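PDB 6J5Y: FAA hydrolase family protein from Pseudomonas aeruginosa, which probably hydrolyses fumarylpyruvate to fumarate and pyruvate with the help of a bound divalent metal ion, as a member of the FAH superfamily. Local coordinates for residues G65-L70 with E225-V230; V29-A34 with P48-C53; S74-Y79 with R116-M121; G93-L98 with L187-E192; L12-S17 with L145-Q150. All blocks are in the same frame, centred on the assembly; numbering follows the deposited sequence.

Interaction 1 (G65-L70 with E225-V230)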
# COMPACT_ATOMS: atom_id res chain seq x y z
N GLY A 65 17.79 -3.50 -3.41
CA GLY A 65 18.94 -3.29 -4.32
C GLY A 65 18.55 -3.41 -5.79
O GLY A 65 19.44 -3.26 -6.66
N SER A 66 17.26 -3.63 -6.07
CA SER A 66 16.70 -3.77 -7.43
C SER A 66 15.81 -2.56 -7.71
O SER A 66 15.35 -1.91 -6.73
CB SER A 66 15.92 -5.05 -7.56
OG SER A 66 16.79 -6.14 -7.84
N THR A 67 15.54 -2.29 -8.98
CA THR A 67 14.61 -1.22 -9.43
C THR A 67 13.54 -1.87 -10.31
O THR A 67 13.90 -2.60 -11.24
CB THR A 67 15.38 -0.08 -10.11
OG1 THR A 67 16.21 0.51 -9.10
CG2 THR A 67 14.47 0.96 -10.72
N LEU A 68 12.27 -1.65 -9.99
CA LEU A 68 11.15 -2.16 -10.80
C LEU A 68 10.98 -1.24 -12.00
O LEU A 68 10.85 0.00 -11.80
CB LEU A 68 9.87 -2.21 -9.97
CG LEU A 68 8.64 -2.68 -10.75
CD1 LEU A 68 8.81 -4.12 -11.21
CD2 LEU A 68 7.38 -2.52 -9.88
N GLU A 69 10.93 -1.83 -13.18
CA GLU A 69 10.68 -1.12 -14.45
C GLU A 69 9.18 -1.19 -14.65
O GLU A 69 8.70 -2.26 -15.03
CB GLU A 69 11.46 -1.74 -15.61
CG GLU A 69 12.96 -1.82 -15.37
CD GLU A 69 13.71 -0.49 -15.29
OE1 GLU A 69 13.25 0.53 -15.87
OE2 GLU A 69 14.77 -0.48 -14.60
N LEU A 70 8.48 -0.10 -14.35
CA LEU A 70 7.00 -0.07 -14.26
C LEU A 70 6.42 0.69 -15.46
O LEU A 70 6.61 1.92 -15.53
CB LEU A 70 6.61 0.60 -12.95
CG LEU A 70 5.13 0.49 -12.59
CD1 LEU A 70 4.62 -0.93 -12.77
CD2 LEU A 70 4.86 0.96 -11.17
N GLU A 225 13.99 0.24 1.57
CA GLU A 225 13.69 1.16 0.46
C GLU A 225 12.94 0.42 -0.65
O GLU A 225 13.00 -0.83 -0.71
CB GLU A 225 15.02 1.72 -0.06
CG GLU A 225 15.88 0.64 -0.71
CD GLU A 225 16.73 -0.19 0.24
OE1 GLU A 225 17.84 0.29 0.56
OE2 GLU A 225 16.27 -1.29 0.69
N LEU A 226 12.29 1.18 -1.52
CA LEU A 226 11.52 0.66 -2.68
C LEU A 226 11.86 1.52 -3.89
O LEU A 226 11.44 2.68 -3.88
CB LEU A 226 10.03 0.71 -2.34
CG LEU A 226 9.07 0.28 -3.45
CD1 LEU A 226 9.35 -1.14 -3.86
CD2 LEU A 226 7.63 0.43 -3.00
N SER A 227 12.62 1.00 -4.85
CA SER A 227 13.04 1.72 -6.09
C SER A 227 12.18 1.30 -7.29
O SER A 227 12.16 0.12 -7.68
CB SER A 227 14.50 1.50 -6.35
OG SER A 227 14.92 2.14 -7.54
N VAL A 228 11.52 2.28 -7.93
CA VAL A 228 10.64 2.03 -9.10
C VAL A 228 10.96 3.10 -10.14
O VAL A 228 10.99 4.27 -9.75
CB VAL A 228 9.15 2.07 -8.73
CG1 VAL A 228 8.26 1.88 -9.95
CG2 VAL A 228 8.81 1.05 -7.64
N ARG A 229 11.18 2.71 -11.39
CA ARG A 229 11.30 3.64 -12.53
C ARG A 229 10.11 3.39 -13.45
O ARG A 229 9.83 2.22 -13.78
CB ARG A 229 12.61 3.46 -13.30
CG ARG A 229 12.77 4.38 -14.50
CD ARG A 229 14.14 4.32 -15.18
NE ARG A 229 14.84 3.10 -14.80
CZ ARG A 229 16.01 2.68 -15.26
NH1 ARG A 229 16.51 1.55 -14.78
NH2 ARG A 229 16.67 3.35 -16.19
N VAL A 230 9.47 4.48 -13.86
CA VAL A 230 8.34 4.49 -14.82
C VAL A 230 8.90 4.44 -16.24
O VAL A 230 9.71 5.31 -16.56
CB VAL A 230 7.45 5.73 -14.58
CG1 VAL A 230 6.23 5.75 -15.49
CG2 VAL A 230 7.04 5.79 -13.12
O HOH W 1 13.75 -1.38 -4.23
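T67 and S227 meet through their hydroxyls, OG1 of T67 lying 2.6 Å from OG of S227 in a hydrogen bond in which either could be the donor. The next pair on the same face is charged: E69 and R229 run alongside each other, with carboxylate and guanidinium planes 63° apart. NH1 of R229 forms a salt bridge to OE2 of E69 at 2.7 Å, though its N-H is bent well off the line and the hydrogen bond is weak, while OE1 of E69 lies over one face of the guanidinium. A bend at chi3 (18°) in the otherwise extended R229 brings the group back over E69. On the other face, L70 CB lies 3.7 Å from V228 CG1, which L70 CD2 also touches. The side chains project from the two faces of a parallel strand pair, with 67-71 outermost within the chain in a five-stranded mixed sheet and 225-231 next to it. R229 N gives to L68 O at 2.8 Å, and L70 N to R229 O at 2.7 Å in an almost straight bond. Where the strands diverge, a water donates to S66 O and accepts from S227 N. L68, L70 and V228 also pack on P141 of strand 140-147.

Interaction 2 (V29-A34 with P48-C53); sequences VGRNYA and PPFFFC. With PYR (pyruvic acid), chain B.
V29 and G30 pair antiparallel with F51 and F50; V29 with F51 is the non-hydrogen-bonded pair, and in the hydrogen-bonded one G30 N gives to F50 O at 2.8 Å and F50 N to G30 O at 3.2 Å. The ring of F50 folds back over this pair: its CG sits between backbone N and carbonyl carbon (chi1 59°), and CA of G30 makes a CH-pi contact over the ring face, 3.8 Å from the centroid. R31 passes the rim of the same ring, CE2 of F50 lying over one guanidinium face with the planes 78° apart. On the other side of the strands, V29 splits its branches, CG1 against CB of P49 at 3.7 Å and CG2 at the edge of the F51 ring, 4.0 Å from CE1. The turn after G30 presents R31 N to pyruvate, which receives it at OXT over 2.8 Å; F52 offers its ring edge to the ketone oxygen O3, 3.4 Å from CZ. V29, G30, R31 and F52 thus line the pyruvate pocket, and K134 gives the ligand a further hydrogen bond. Strand 198-200 runs parallel to 26-30, and helix 180-190 covers V29 through T183 and F51 through Y186 and L187.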
# COMPACT_ATOMS: atom_id res chain seq x y z
N VAL A 29 -6.28 1.64 2.80
CA VAL A 29 -6.98 2.69 3.58
C VAL A 29 -6.81 4.02 2.84
O VAL A 29 -5.64 4.38 2.51
CB VAL A 29 -6.50 2.79 5.04
CG1 VAL A 29 -7.41 3.72 5.83
CG2 VAL A 29 -6.41 1.44 5.73
N GLY A 30 -7.92 4.69 2.56
CA GLY A 30 -7.92 6.01 1.92
C GLY A 30 -8.08 7.13 2.93
O GLY A 30 -8.84 6.95 3.93
N ARG A 31 -7.35 8.22 2.71
CA ARG A 31 -7.39 9.48 3.51
C ARG A 31 -7.04 9.15 4.97
O ARG A 31 -7.85 9.49 5.87
CB ARG A 31 -8.76 10.16 3.39
CG ARG A 31 -9.00 10.79 2.03
CD ARG A 31 -10.37 11.42 1.86
NE ARG A 31 -10.76 11.34 0.46
CZ ARG A 31 -12.01 11.26 0.01
NH1 ARG A 31 -13.02 11.27 0.85
NH2 ARG A 31 -12.22 11.18 -1.29
N ASN A 32 -5.90 8.50 5.21
CA ASN A 32 -5.51 8.08 6.58
C ASN A 32 -4.41 8.97 7.15
O ASN A 32 -3.87 8.61 8.19
CB ASN A 32 -5.05 6.62 6.64
CG ASN A 32 -5.35 5.99 7.98
OD1 ASN A 32 -6.12 6.54 8.77
ND2 ASN A 32 -4.81 4.80 8.21
N TYR A 33 -4.09 10.10 6.51
CA TYR A 33 -3.17 11.12 7.05
C TYR A 33 -3.90 12.45 6.90
O TYR A 33 -4.31 12.74 5.77
CB TYR A 33 -1.83 11.12 6.31
CG TYR A 33 -0.91 9.95 6.57
CD1 TYR A 33 -1.09 8.75 5.90
CD2 TYR A 33 0.17 10.05 7.43
CE1 TYR A 33 -0.23 7.68 6.09
CE2 TYR A 33 1.04 8.98 7.63
CZ TYR A 33 0.83 7.79 6.96
OH TYR A 33 1.66 6.71 7.15
N ALA A 34 -4.07 13.19 7.99
CA ALA A 34 -4.88 14.44 8.02
C ALA A 34 -4.36 15.39 6.94
O ALA A 34 -5.18 15.91 6.17
CB ALA A 34 -4.83 15.07 9.40
N PRO A 48 -14.34 10.04 8.27
CA PRO A 48 -13.28 9.14 8.60
C PRO A 48 -12.56 8.55 7.38
O PRO A 48 -12.92 8.85 6.27
CB PRO A 48 -14.06 8.00 9.26
CG PRO A 48 -15.34 7.96 8.51
CD PRO A 48 -15.64 9.41 8.20
N PRO A 49 -11.45 7.83 7.61
CA PRO A 49 -10.87 7.01 6.55
C PRO A 49 -11.84 5.98 5.95
O PRO A 49 -12.93 5.82 6.46
CB PRO A 49 -9.70 6.31 7.26
CG PRO A 49 -9.36 7.25 8.40
CD PRO A 49 -10.72 7.75 8.87
N PHE A 50 -11.44 5.28 4.89
CA PHE A 50 -12.30 4.33 4.14
C PHE A 50 -11.43 3.24 3.51
O PHE A 50 -10.18 3.33 3.46
CB PHE A 50 -13.13 5.07 3.09
CG PHE A 50 -12.32 5.81 2.06
CD1 PHE A 50 -11.72 5.14 1.01
CD2 PHE A 50 -12.15 7.19 2.15
CE1 PHE A 50 -10.98 5.82 0.06
CE2 PHE A 50 -11.38 7.87 1.22
CZ PHE A 50 -10.81 7.18 0.16
N PHE A 51 -12.09 2.22 3.00
CA PHE A 51 -11.43 0.98 2.55
C PHE A 51 -11.71 0.75 1.08
O PHE A 51 -12.86 0.92 0.66
CB PHE A 51 -11.91 -0.22 3.38
CG PHE A 51 -11.66 -0.10 4.85
CD1 PHE A 51 -10.41 0.25 5.33
CD2 PHE A 51 -12.68 -0.34 5.77
CE1 PHE A 51 -10.18 0.36 6.70
CE2 PHE A 51 -12.44 -0.23 7.13
CZ PHE A 51 -11.20 0.11 7.59
N PHE A 52 -10.69 0.31 0.34
CA PHE A 52 -10.83 -0.24 -1.01
C PHE A 52 -9.83 -1.38 -1.15
O PHE A 52 -9.12 -1.69 -0.15
CB PHE A 52 -10.65 0.84 -2.07
CG PHE A 52 -9.31 1.53 -2.10
CD1 PHE A 52 -9.06 2.62 -1.28
CD2 PHE A 52 -8.34 1.13 -2.99
CE1 PHE A 52 -7.86 3.31 -1.35
CE2 PHE A 52 -7.11 1.80 -3.04
CZ PHE A 52 -6.88 2.87 -2.20
N CYS A 53 -9.82 -2.00 -2.32
CA CYS A 53 -9.07 -3.24 -2.60
C CYS A 53 -8.37 -3.15 -3.95
O CYS A 53 -8.75 -2.31 -4.81
CB CYS A 53 -9.95 -4.47 -2.55
SG CYS A 53 -10.64 -4.80 -0.90
C PYR B . -4.93 7.25 0.13
O PYR B . -3.90 6.57 0.35
OXT PYR B . -5.24 8.23 0.84
CA PYR B . -5.70 6.84 -0.85
O3 PYR B . -5.38 5.80 -1.43
CB PYR B . -6.96 7.52 -1.29

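Interaction 3 (S74-Y79 with R116-M121); sequences SQTGNY and RRDLQM
T76 and D118 cross at about a right angle, and the carboxylate is gripped at both oxygens. T76 OG1 donates to OD1 of D118 at 2.7 Å and G77 N to OD2 of D118 at 2.7 Å, each on the syn side. L119 N reaches OD1 from the opposite face to T76, so two donors share that oxygen. With CG of D118 between backbone N and carbonyl carbon (chi1 46°), OD1 can meet its own helix at L119 N while both oxygens still face the loop. T76 OG1 also accepts from N78 N, closing an ST turn that shapes the loop. The amide of N78 lies against the CB and CG methylenes of R117, and N78 O receives R117 N at 2.8 Å. R116 crosses T76 obliquely, and its NH2 gives a bent bond to S74 O at 2.8 Å. The loop 74-79 is thereby fastened to the start of helix 117-126, just where strand 105-116 ends. On this helix R117 bridges to E82, a manganese ligand on neighbouring strand 79-89.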
# COMPACT_ATOMS: atom_id res chain seq x y z
N SER A 74 -2.38 2.24 -19.04
CA SER A 74 -3.35 2.63 -20.11
C SER A 74 -4.41 3.58 -19.53
O SER A 74 -4.59 3.64 -18.29
CB SER A 74 -3.97 1.42 -20.74
OG SER A 74 -5.00 0.86 -19.91
N GLN A 75 -5.04 4.37 -20.40
CA GLN A 75 -6.26 5.13 -20.09
C GLN A 75 -6.00 6.12 -18.96
O GLN A 75 -6.95 6.40 -18.20
CB GLN A 75 -7.39 4.14 -19.76
CG GLN A 75 -7.74 3.21 -20.92
CD GLN A 75 -8.40 3.96 -22.05
OE1 GLN A 75 -9.07 4.97 -21.84
NE2 GLN A 75 -8.23 3.46 -23.26
N THR A 76 -4.80 6.71 -18.88
CA THR A 76 -4.52 7.81 -17.90
C THR A 76 -3.59 8.86 -18.49
O THR A 76 -2.66 8.51 -19.23
CB THR A 76 -3.97 7.27 -16.58
OG1 THR A 76 -4.00 8.34 -15.65
CG2 THR A 76 -2.56 6.74 -16.68
N GLY A 77 -3.84 10.12 -18.13
CA GLY A 77 -2.85 11.20 -18.26
C GLY A 77 -2.27 11.59 -16.92
O GLY A 77 -1.40 12.43 -16.93
N ASN A 78 -2.71 11.01 -15.79
CA ASN A 78 -2.42 11.56 -14.44
C ASN A 78 -2.15 10.40 -13.50
O ASN A 78 -3.09 9.99 -12.78
CB ASN A 78 -3.58 12.42 -13.92
CG ASN A 78 -3.24 13.25 -12.72
OD1 ASN A 78 -2.11 13.27 -12.26
ND2 ASN A 78 -4.23 13.96 -12.19
N TYR A 79 -0.91 9.91 -13.53
CA TYR A 79 -0.49 8.64 -12.89
C TYR A 79 0.27 9.03 -11.63
O TYR A 79 1.42 9.53 -11.76
CB TYR A 79 0.27 7.79 -13.91
CG TYR A 79 0.91 6.51 -13.42
CD1 TYR A 79 0.17 5.55 -12.75
CD2 TYR A 79 2.24 6.23 -13.69
CE1 TYR A 79 0.76 4.37 -12.32
CE2 TYR A 79 2.83 5.04 -13.30
CZ TYR A 79 2.08 4.10 -12.62
OH TYR A 79 2.65 2.94 -12.19
N ARG A 116 -4.33 5.72 -11.12
CA ARG A 116 -4.75 6.51 -12.30
C ARG A 116 -5.63 7.61 -11.74
O ARG A 116 -6.82 7.36 -11.61
CB ARG A 116 -5.40 5.62 -13.36
CG ARG A 116 -4.46 4.53 -13.85
CD ARG A 116 -4.93 3.78 -15.07
NE ARG A 116 -5.99 2.83 -14.79
CZ ARG A 116 -6.32 1.83 -15.59
NH1 ARG A 116 -7.30 1.01 -15.26
NH2 ARG A 116 -5.65 1.64 -16.72
N ARG A 117 -5.04 8.72 -11.30
CA ARG A 117 -5.75 9.77 -10.50
C ARG A 117 -6.94 10.37 -11.27
O ARG A 117 -8.01 10.60 -10.64
CB ARG A 117 -4.76 10.84 -10.05
CG ARG A 117 -5.36 11.95 -9.18
CD ARG A 117 -5.70 11.49 -7.78
NE ARG A 117 -4.48 11.16 -7.08
CZ ARG A 117 -4.36 10.37 -6.01
NH1 ARG A 117 -5.41 9.76 -5.48
NH2 ARG A 117 -3.17 10.17 -5.48
N ASP A 118 -6.78 10.65 -12.57
CA ASP A 118 -7.87 11.17 -13.46
C ASP A 118 -9.08 10.24 -13.38
O ASP A 118 -10.21 10.74 -13.06
CB ASP A 118 -7.41 11.43 -14.90
CG ASP A 118 -6.57 10.34 -15.57
OD1 ASP A 118 -6.43 9.24 -14.99
OD2 ASP A 118 -6.03 10.61 -16.66
N LEU A 119 -8.87 8.93 -13.56
CA LEU A 119 -9.95 7.91 -13.47
C LEU A 119 -10.54 7.87 -12.05
O LEU A 119 -11.78 7.88 -11.92
CB LEU A 119 -9.42 6.53 -13.89
CG LEU A 119 -8.93 6.40 -15.33
CD1 LEU A 119 -8.65 4.94 -15.67
CD2 LEU A 119 -9.93 7.00 -16.32
N GLN A 120 -9.69 7.80 -11.02
CA GLN A 120 -10.17 7.72 -9.62
C GLN A 120 -11.06 8.93 -9.32
O GLN A 120 -12.13 8.78 -8.69
CB GLN A 120 -8.97 7.62 -8.67
CG GLN A 120 -9.38 7.64 -7.20
CD GLN A 120 -9.24 9.01 -6.59
OE1 GLN A 120 -8.25 9.71 -6.82
NE2 GLN A 120 -10.23 9.43 -5.82
N MET A 121 -10.62 10.11 -9.73
CA MET A 121 -11.33 11.38 -9.40
C MET A 121 -12.63 11.44 -10.21
O MET A 121 -13.63 11.87 -9.64
CB MET A 121 -10.44 12.60 -9.66
CG MET A 121 -9.37 12.75 -8.60
SD MET A 121 -8.29 14.21 -8.86
CE MET A 121 -9.47 15.50 -8.48

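Interaction 4 (G93-L98 with L187-E192)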
# COMPACT_ATOMS: atom_id res chain seq x y z
N GLY A 93 -9.19 -13.24 11.65
CA GLY A 93 -10.27 -13.10 12.64
C GLY A 93 -11.26 -12.02 12.27
O GLY A 93 -10.98 -11.25 11.33
N CYS A 94 -12.32 -11.92 13.06
CA CYS A 94 -13.48 -11.02 12.89
C CYS A 94 -13.58 -10.16 14.14
O CYS A 94 -13.34 -10.72 15.24
CB CYS A 94 -14.79 -11.79 12.76
SG CYS A 94 -14.79 -13.01 11.43
N ASP A 95 -13.96 -8.89 13.99
CA ASP A 95 -14.21 -7.99 15.14
C ASP A 95 -13.06 -8.12 16.14
O ASP A 95 -13.35 -8.34 17.32
CB ASP A 95 -15.53 -8.32 15.84
CG ASP A 95 -16.75 -8.03 14.99
OD1 ASP A 95 -16.59 -7.61 13.85
OD2 ASP A 95 -17.86 -8.19 15.50
N ILE A 96 -11.83 -7.95 15.67
CA ILE A 96 -10.60 -8.11 16.49
C ILE A 96 -10.49 -6.91 17.42
O ILE A 96 -10.40 -5.75 16.98
CB ILE A 96 -9.35 -8.26 15.59
CG1 ILE A 96 -9.47 -9.45 14.64
CG2 ILE A 96 -8.10 -8.35 16.45
CD1 ILE A 96 -8.48 -9.43 13.49
N PRO A 97 -10.45 -7.16 18.75
CA PRO A 97 -10.22 -6.10 19.73
C PRO A 97 -8.94 -5.28 19.45
O PRO A 97 -7.94 -5.84 19.06
CB PRO A 97 -10.14 -6.89 21.04
CG PRO A 97 -11.04 -8.10 20.79
CD PRO A 97 -10.69 -8.48 19.36
N LEU A 98 -8.99 -3.97 19.69
CA LEU A 98 -7.85 -3.04 19.48
C LEU A 98 -6.61 -3.54 20.22
O LEU A 98 -5.52 -3.47 19.65
CB LEU A 98 -8.20 -1.63 19.96
CG LEU A 98 -9.39 -0.97 19.26
CD1 LEU A 98 -9.70 0.37 19.92
CD2 LEU A 98 -9.10 -0.76 17.78
N LEU A 187 -11.24 -2.91 9.78
CA LEU A 187 -11.33 -3.80 8.59
C LEU A 187 -12.04 -5.10 8.98
O LEU A 187 -12.93 -5.58 8.22
CB LEU A 187 -9.90 -4.05 8.10
CG LEU A 187 -9.63 -4.28 6.62
CD1 LEU A 187 -10.39 -3.33 5.69
CD2 LEU A 187 -8.13 -4.17 6.41
N SER A 188 -11.69 -5.65 10.15
CA SER A 188 -12.20 -6.96 10.64
C SER A 188 -13.69 -6.90 11.02
O SER A 188 -14.22 -7.96 11.29
CB SER A 188 -11.36 -7.49 11.80
OG SER A 188 -11.66 -6.84 13.03
N ARG A 189 -14.31 -5.71 11.10
CA ARG A 189 -15.79 -5.57 11.24
C ARG A 189 -16.49 -5.91 9.92
O ARG A 189 -17.59 -6.42 9.98
CB ARG A 189 -16.21 -4.15 11.61
CG ARG A 189 -15.83 -3.76 13.03
CD ARG A 189 -16.23 -2.32 13.37
NE ARG A 189 -15.76 -2.01 14.72
CZ ARG A 189 -15.83 -0.82 15.31
NH1 ARG A 189 -16.36 0.20 14.68
NH2 ARG A 189 -15.35 -0.67 16.54
N PHE A 190 -15.87 -5.57 8.77
CA PHE A 190 -16.47 -5.66 7.42
C PHE A 190 -16.10 -6.95 6.67
O PHE A 190 -16.86 -7.34 5.73
CB PHE A 190 -16.04 -4.44 6.62
CG PHE A 190 -16.63 -3.18 7.18
CD1 PHE A 190 -17.92 -2.79 6.87
CD2 PHE A 190 -15.90 -2.40 8.06
CE1 PHE A 190 -18.47 -1.64 7.40
CE2 PHE A 190 -16.45 -1.24 8.59
CZ PHE A 190 -17.72 -0.85 8.23
N PHE A 191 -14.96 -7.57 7.01
CA PHE A 191 -14.40 -8.75 6.32
C PHE A 191 -13.73 -9.65 7.36
O PHE A 191 -13.12 -9.11 8.32
CB PHE A 191 -13.35 -8.35 5.28
CG PHE A 191 -13.73 -7.22 4.35
CD1 PHE A 191 -14.48 -7.46 3.20
CD2 PHE A 191 -13.36 -5.92 4.64
CE1 PHE A 191 -14.84 -6.42 2.36
CE2 PHE A 191 -13.71 -4.88 3.80
CZ PHE A 191 -14.46 -5.13 2.66
N GLU A 192 -13.77 -10.96 7.17
CA GLU A 192 -12.91 -11.86 7.98
C GLU A 192 -11.47 -11.73 7.48
O GLU A 192 -11.18 -12.11 6.35
CB GLU A 192 -13.37 -13.32 7.88
CG GLU A 192 -12.56 -14.22 8.77
CD GLU A 192 -12.93 -15.68 8.69
OE1 GLU A 192 -13.76 -16.03 7.83
OE2 GLU A 192 -12.35 -16.47 9.44
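The carboxylate of D95 lies against R189, OD1 coming within 3.4 Å of CA of R189 and 4.0 Å of its CG. The guanidinium of R189 lies farther out, its NE 5.7 Å from OD1 of D95, so the opposite charges probably attract only at a distance. Most of the contact turns on S188. Its hydroxyl, set between backbone N and carbonyl carbon by chi1 of 77°, lets OG of S188 accept I96 N at 2.9 Å and is also bonded to S185 O, one turn back in the helix. The carbonyl O of S188 takes D95 N, again at 2.9 Å; the N-H is almost straight, but it comes from well above the carbonyl plane. CG1 and CD1 of I96 pack on CB of S188, while SG of C94 touches the aliphatic part of E192, 3.7 Å from CG. The contact joins the loop after strand 79-89 to the C-terminal end of helix 180-190, where I96 also touches V184 and G93 is hydrogen-bonded to L193 through the backbone. L98, near the short helix 98-101, rests on S185 and Y186.

Interaction 5 (L12-S17 with L145-Q150)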
# COMPACT_ATOMS: atom_id res chain seq x y z
N LEU A 12 5.55 -12.39 -1.42
CA LEU A 12 6.49 -11.32 -1.03
C LEU A 12 7.79 -11.99 -0.65
O LEU A 12 7.69 -13.04 0.01
CB LEU A 12 5.93 -10.57 0.17
CG LEU A 12 4.54 -9.97 -0.04
CD1 LEU A 12 4.17 -9.08 1.14
CD2 LEU A 12 4.51 -9.18 -1.34
N THR A 13 8.93 -11.38 -0.97
CA THR A 13 10.23 -11.79 -0.38
C THR A 13 10.20 -11.35 1.09
O THR A 13 9.48 -10.35 1.41
CB THR A 13 11.45 -11.29 -1.17
OG1 THR A 13 11.56 -9.88 -1.01
CG2 THR A 13 11.39 -11.65 -2.64
N ILE A 14 10.82 -12.16 1.95
CA ILE A 14 10.88 -11.95 3.42
C ILE A 14 12.34 -11.63 3.74
O ILE A 14 13.22 -12.44 3.37
CB ILE A 14 10.36 -13.17 4.22
CG1 ILE A 14 8.89 -13.50 3.90
CG2 ILE A 14 10.58 -12.92 5.70
CD1 ILE A 14 8.30 -14.73 4.61
N HIS A 15 12.57 -10.47 4.33
CA HIS A 15 13.91 -9.90 4.58
C HIS A 15 14.72 -10.96 5.33
O HIS A 15 14.21 -11.47 6.34
CB HIS A 15 13.78 -8.54 5.29
CG HIS A 15 15.08 -8.07 5.86
ND1 HIS A 15 16.07 -7.49 5.09
CD2 HIS A 15 15.55 -8.10 7.13
CE1 HIS A 15 17.09 -7.19 5.86
NE2 HIS A 15 16.79 -7.56 7.12
N GLY A 16 15.87 -11.35 4.79
CA GLY A 16 16.83 -12.26 5.44
C GLY A 16 16.38 -13.72 5.45
O GLY A 16 16.87 -14.47 6.31
N SER A 17 15.47 -14.12 4.55
CA SER A 17 14.86 -15.47 4.50
C SER A 17 14.76 -15.95 3.06
O SER A 17 14.72 -15.08 2.15
CB SER A 17 13.51 -15.46 5.17
OG SER A 17 12.94 -16.76 5.15
N LEU A 145 9.31 -8.14 2.87
CA LEU A 145 8.47 -8.16 4.08
C LEU A 145 9.37 -8.30 5.31
O LEU A 145 10.11 -9.29 5.38
CB LEU A 145 7.46 -9.30 3.98
CG LEU A 145 6.37 -9.30 5.05
CD1 LEU A 145 5.62 -7.98 5.09
CD2 LEU A 145 5.42 -10.46 4.81
N TYR A 146 9.31 -7.36 6.25
CA TYR A 146 10.10 -7.45 7.51
C TYR A 146 9.25 -8.07 8.61
O TYR A 146 8.22 -7.50 9.00
CB TYR A 146 10.62 -6.07 7.93
CG TYR A 146 11.76 -5.58 7.08
CD1 TYR A 146 11.57 -5.20 5.76
CD2 TYR A 146 13.05 -5.47 7.60
CE1 TYR A 146 12.61 -4.74 4.98
CE2 TYR A 146 14.10 -5.00 6.83
CZ TYR A 146 13.88 -4.66 5.52
OH TYR A 146 14.91 -4.22 4.75
N PRO A 147 9.62 -9.25 9.17
CA PRO A 147 8.86 -9.84 10.27
C PRO A 147 8.83 -8.96 11.53
O PRO A 147 9.88 -8.40 11.90
CB PRO A 147 9.59 -11.15 10.60
CG PRO A 147 10.45 -11.44 9.39
CD PRO A 147 10.73 -10.11 8.73
N ALA A 148 7.66 -8.88 12.19
CA ALA A 148 7.51 -8.23 13.51
C ALA A 148 8.37 -8.98 14.54
O ALA A 148 8.74 -8.38 15.56
CB ALA A 148 6.05 -8.16 13.88
N SER A 149 8.75 -10.24 14.27
CA SER A 149 9.75 -10.97 15.10
C SER A 149 11.09 -10.23 15.04
O SER A 149 11.80 -10.23 16.05
CB SER A 149 9.89 -12.42 14.68
OG SER A 149 10.65 -12.53 13.48
N GLN A 150 11.42 -9.58 13.91
CA GLN A 150 12.62 -8.72 13.78
C GLN A 150 12.30 -7.30 14.27
O GLN A 150 12.97 -6.86 15.22
CB GLN A 150 13.16 -8.66 12.35
CG GLN A 150 13.82 -9.95 11.87
CD GLN A 150 14.11 -9.95 10.38
OE1 GLN A 150 14.13 -11.00 9.72
NE2 GLN A 150 14.29 -8.77 9.81
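L12 and L145 meet through their terminal methyls, CD1 of L12 lying 4.1 Å from CD2 of L145, with the two side chains crossing at a slant. Beside them I14 turns its CG2 branch to P147, 4.0 Å from CG of the proline, a position that follows from CG2 being anti to the backbone N. W106 of strand 105-116 packs on I14, L145 and P147, and F21 of strand 20-22 on L12 and L145. Around this apolar centre the backbones form a single bridge between I14 and L145: L145 N gives to T13 O at 2.7 Å and H15 N to L145 O at 2.9 Å. It joins strand 11-13, whose connection to its antiparallel partner 20-22 contains a type II turn from I14 to S17, to the end of strand 140-147 in the large mixed sheet. Farther out, H15 and Y146 form an offset stack, ring centroids 4.2 Å apart and planes 13° from parallel. The imidazole is carried there by CG standing opposite the backbone N (chi1 166°). CB of H15 adds a CH-pi contact over the centre of the Y146 ring, 3.7 Å from the centroid. At the polar rim Q150, on helix 148-151, brings its amide to the edge of the imidazole, the planes 65° apart.

Interaction 2 lines the pyruvate pocket and interaction 3 borders it through R117, its nearest atoms about 5 Å from those of interaction 2; the other three lie farther out in the fold. Interaction 4 touches interaction 2 where L187 and F190 meet F51, so helix 180-190 connects the two. Interaction 1 reaches interaction 3 through packing of L70 and V230 on Y79, while interaction 5 lies about 19 Å from interaction 1, centre to centre. Along the chain interaction 2 closes first; interactions 3 and 4 are nested within the loop of interaction 1, and their segments alternate. Interactions 2 and 5 reach the same mixed sheet on opposite sides of the chain's centre. Together they tie both mixed sheets and the helices around the site.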